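PDB 4B7O: iron-regulated outer membrane protein from Neisseria meningitidis, which is a TonB-dependent transporter that carries iron across the outer membrane, possibly as siderophore complexes, through a plugged beta-barrel. Local coordinates for residues 177-188 against 201-209. Residues are numbered along the deposited sequence; the frame is centred on the assembly and turned at random.
Sequences LLKGLDKNWGVR and YGASVFGKE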
# COMPACT_ATOMS: atom_id res chain seq x y z
N LEU A 177 -3.24 -18.64 14.37
CA LEU A 177 -2.26 -18.73 15.43
C LEU A 177 -2.28 -20.10 16.09
O LEU A 177 -1.27 -20.58 16.62
CB LEU A 177 -2.43 -17.61 16.46
CG LEU A 177 -1.84 -16.26 16.01
CD1 LEU A 177 -2.25 -15.12 16.91
CD2 LEU A 177 -0.34 -16.36 15.99
N LEU A 178 -3.43 -20.76 16.02
CA LEU A 178 -3.58 -22.11 16.58
C LEU A 178 -2.99 -23.21 15.70
O LEU A 178 -2.96 -24.39 16.10
CB LEU A 178 -5.06 -22.40 16.84
CG LEU A 178 -5.68 -21.61 17.99
CD1 LEU A 178 -7.18 -21.69 17.85
CD2 LEU A 178 -5.23 -22.07 19.37
N LYS A 179 -2.47 -22.83 14.54
CA LYS A 179 -2.09 -23.76 13.49
C LYS A 179 -1.14 -24.83 13.91
O LYS A 179 -1.26 -25.97 13.47
CB LYS A 179 -1.47 -23.04 12.31
CG LYS A 179 -1.93 -23.54 10.95
CD LYS A 179 -3.19 -22.84 10.45
CE LYS A 179 -3.14 -22.64 8.93
NZ LYS A 179 -4.44 -22.15 8.39
N GLY A 180 -0.16 -24.53 14.73
CA GLY A 180 0.73 -25.66 14.98
C GLY A 180 0.40 -26.46 16.22
O GLY A 180 1.11 -27.40 16.54
N LEU A 181 -0.66 -26.06 16.94
CA LEU A 181 -0.85 -26.48 18.32
C LEU A 181 -1.81 -27.59 18.43
O LEU A 181 -2.64 -27.76 17.54
CB LEU A 181 -1.36 -25.34 19.13
CG LEU A 181 -0.33 -24.26 19.31
CD1 LEU A 181 -1.08 -23.02 19.80
CD2 LEU A 181 0.74 -24.71 20.32
N ASP A 182 -1.68 -28.36 19.51
CA ASP A 182 -2.51 -29.55 19.81
C ASP A 182 -3.81 -29.24 20.57
O ASP A 182 -4.50 -30.16 20.95
CB ASP A 182 -1.71 -30.56 20.66
CG ASP A 182 -0.66 -31.31 19.85
OD1 ASP A 182 -0.99 -31.71 18.70
OD2 ASP A 182 0.49 -31.48 20.33
N LYS A 183 -4.12 -27.96 20.80
CA LYS A 183 -5.28 -27.58 21.63
C LYS A 183 -5.98 -26.34 21.09
O LYS A 183 -5.54 -25.78 20.08
CB LYS A 183 -4.84 -27.38 23.06
CG LYS A 183 -3.83 -26.26 23.28
CD LYS A 183 -3.20 -26.32 24.66
CE LYS A 183 -1.75 -25.79 24.61
NZ LYS A 183 -1.53 -24.32 24.80
N ASN A 184 -7.07 -25.92 21.74
CA ASN A 184 -7.87 -24.78 21.26
C ASN A 184 -7.49 -23.40 21.80
O ASN A 184 -8.19 -22.43 21.54
CB ASN A 184 -9.37 -25.01 21.51
CG ASN A 184 -9.92 -26.20 20.74
OD1 ASN A 184 -9.56 -26.45 19.59
ND2 ASN A 184 -10.81 -26.94 21.38
N TRP A 185 -6.43 -23.31 22.58
CA TRP A 185 -5.92 -22.00 22.97
C TRP A 185 -4.41 -21.99 22.96
O TRP A 185 -3.76 -23.06 23.05
CB TRP A 185 -6.47 -21.60 24.31
CG TRP A 185 -5.89 -22.47 25.35
CD1 TRP A 185 -6.25 -23.78 25.65
CD2 TRP A 185 -4.76 -22.15 26.20
NE1 TRP A 185 -5.45 -24.28 26.66
CE2 TRP A 185 -4.53 -23.35 27.04
CE3 TRP A 185 -3.95 -21.01 26.39
CZ2 TRP A 185 -3.52 -23.41 28.00
CZ3 TRP A 185 -2.94 -21.08 27.37
CH2 TRP A 185 -2.72 -22.26 28.14
N GLY A 186 -3.84 -20.80 22.83
CA GLY A 186 -2.42 -20.67 23.02
C GLY A 186 -1.91 -19.27 23.31
O GLY A 186 -2.65 -18.28 23.23
N VAL A 187 -0.61 -19.21 23.57
CA VAL A 187 0.16 -17.97 23.61
C VAL A 187 1.34 -17.99 22.57
O VAL A 187 1.95 -19.01 22.28
CB VAL A 187 0.75 -17.78 25.03
CG1 VAL A 187 1.48 -16.44 25.15
CG2 VAL A 187 -0.34 -17.88 26.09
N ARG A 188 1.65 -16.85 21.99
CA ARG A 188 2.80 -16.78 21.14
C ARG A 188 3.65 -15.65 21.66
O ARG A 188 3.13 -14.56 21.87
CB ARG A 188 2.35 -16.47 19.76
CG ARG A 188 3.47 -16.50 18.76
CD ARG A 188 3.04 -15.70 17.55
NE ARG A 188 3.98 -15.85 16.45
CZ ARG A 188 4.72 -14.84 15.97
NH1 ARG A 188 4.67 -13.63 16.54
NH2 ARG A 188 5.52 -15.07 14.94
N TYR A 201 9.69 -7.13 19.93
CA TYR A 201 9.10 -8.20 20.71
C TYR A 201 7.63 -8.09 20.61
O TYR A 201 7.12 -7.03 20.25
CB TYR A 201 9.54 -8.16 22.17
CG TYR A 201 9.22 -6.89 22.89
CD1 TYR A 201 10.09 -5.80 22.79
CD2 TYR A 201 8.08 -6.77 23.71
CE1 TYR A 201 9.83 -4.59 23.44
CE2 TYR A 201 7.81 -5.57 24.39
CZ TYR A 201 8.69 -4.48 24.22
OH TYR A 201 8.49 -3.30 24.85
N GLY A 202 6.95 -9.18 20.97
CA GLY A 202 5.53 -9.21 20.86
C GLY A 202 4.96 -10.38 21.58
O GLY A 202 5.65 -11.32 21.87
N ALA A 203 3.67 -10.29 21.88
CA ALA A 203 3.01 -11.38 22.52
C ALA A 203 1.57 -11.47 22.00
O ALA A 203 0.88 -10.47 21.71
CB ALA A 203 3.00 -11.17 24.01
N SER A 204 1.10 -12.69 21.90
CA SER A 204 -0.26 -12.88 21.52
C SER A 204 -0.96 -13.93 22.39
O SER A 204 -0.31 -14.91 22.81
CB SER A 204 -0.33 -13.22 20.03
OG SER A 204 -1.68 -13.09 19.63
N VAL A 205 -2.25 -13.73 22.67
CA VAL A 205 -3.10 -14.81 23.26
C VAL A 205 -4.43 -15.01 22.43
O VAL A 205 -4.97 -14.06 21.87
CB VAL A 205 -3.34 -14.53 24.76
CG1 VAL A 205 -4.13 -13.25 24.98
CG2 VAL A 205 -4.03 -15.69 25.47
N PHE A 206 -4.91 -16.23 22.29
CA PHE A 206 -5.93 -16.53 21.32
C PHE A 206 -6.58 -17.85 21.63
O PHE A 206 -6.02 -18.70 22.34
CB PHE A 206 -5.32 -16.66 19.91
CG PHE A 206 -4.04 -17.44 19.88
CD1 PHE A 206 -2.81 -16.79 20.06
CD2 PHE A 206 -4.05 -18.82 19.71
CE1 PHE A 206 -1.63 -17.51 20.09
CE2 PHE A 206 -2.88 -19.56 19.75
CZ PHE A 206 -1.66 -18.91 19.92
N GLY A 207 -7.73 -18.07 21.05
CA GLY A 207 -8.34 -19.39 21.11
C GLY A 207 -9.71 -19.41 20.48
O GLY A 207 -10.23 -18.40 19.97
N LYS A 208 -10.27 -20.60 20.50
CA LYS A 208 -11.52 -20.97 19.84
C LYS A 208 -12.30 -21.69 20.93
O LYS A 208 -11.84 -22.65 21.51
CB LYS A 208 -11.17 -21.96 18.72
CG LYS A 208 -12.08 -21.97 17.49
CD LYS A 208 -13.31 -22.89 17.66
CE LYS A 208 -14.28 -22.87 16.47
NZ LYS A 208 -14.84 -21.51 16.23
N GLU A 209 -13.48 -21.23 21.26
CA GLU A 209 -14.34 -22.04 22.13
C GLU A 209 -15.73 -22.20 21.54
O GLU A 209 -16.45 -21.19 21.30
CB GLU A 209 -14.45 -21.44 23.52
CG GLU A 209 -15.54 -22.11 24.36
CD GLU A 209 -15.14 -22.38 25.80
OE1 GLU A 209 -14.00 -22.03 26.19
OE2 GLU A 209 -15.96 -22.97 26.55
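The first beta hairpin of the barrel, strands 185-194 and 198-209, meets here the short connection that leads into it from the plug. Residues 185-188 run antiparallel to 201-209, their axes approaching to 4.6 Å. Gly186 and Phe206 form a hydrogen-bonded pair, with Gly186 N to Phe206 O at 3.1 Å and a return bond from Phe206 N to Gly186 O. Arg188 and Ser204 form the next such pair; Ser204 N reaches Arg188 O at 2.8 Å. Lys208 N adds a bond to Asn184 O just before the first strand begins.

Phe206 is the centre of the side-chain packing. Its CG sits between the backbone N and the carbonyl carbon (chi1 43°), which lays the ring over the backbone of Gly186. Gly186 O lies over the centre of one face. Leu177 CB covers the opposite face, 3.5 Å from the ring centroid and almost on the normal, in a CH-pi contact. The ring is thus held between Gly186 of the first strand and Leu177 of helix 174-177. Leu178 CD2 meets the ring edge at 3.5 Å from Phe206 CE2, and Leu181 CD1 is also at the edge, nearest Phe206 CE2. Leu177 CD1 also lies in van der Waals contact with Ser204 OG, at 3.4 Å. That hydroxyl is hydrogen-bonded to Ser217 on the next strand. Arg188 runs extended away from the hairpin to a salt bridge with Asp78.

On the other face, Val187 CG2 and Val205 CG2 touch loosely at 4.3 Å. Val187 also bonds through its backbone to Phe745, the last residue. Strand 185-194 pairs with 198-209 on one side and with the last strand, 736-744, on the other, which closes the barrel as in TonB-dependent receptors, with the plug-to-barrel connection packed against its first hairpin.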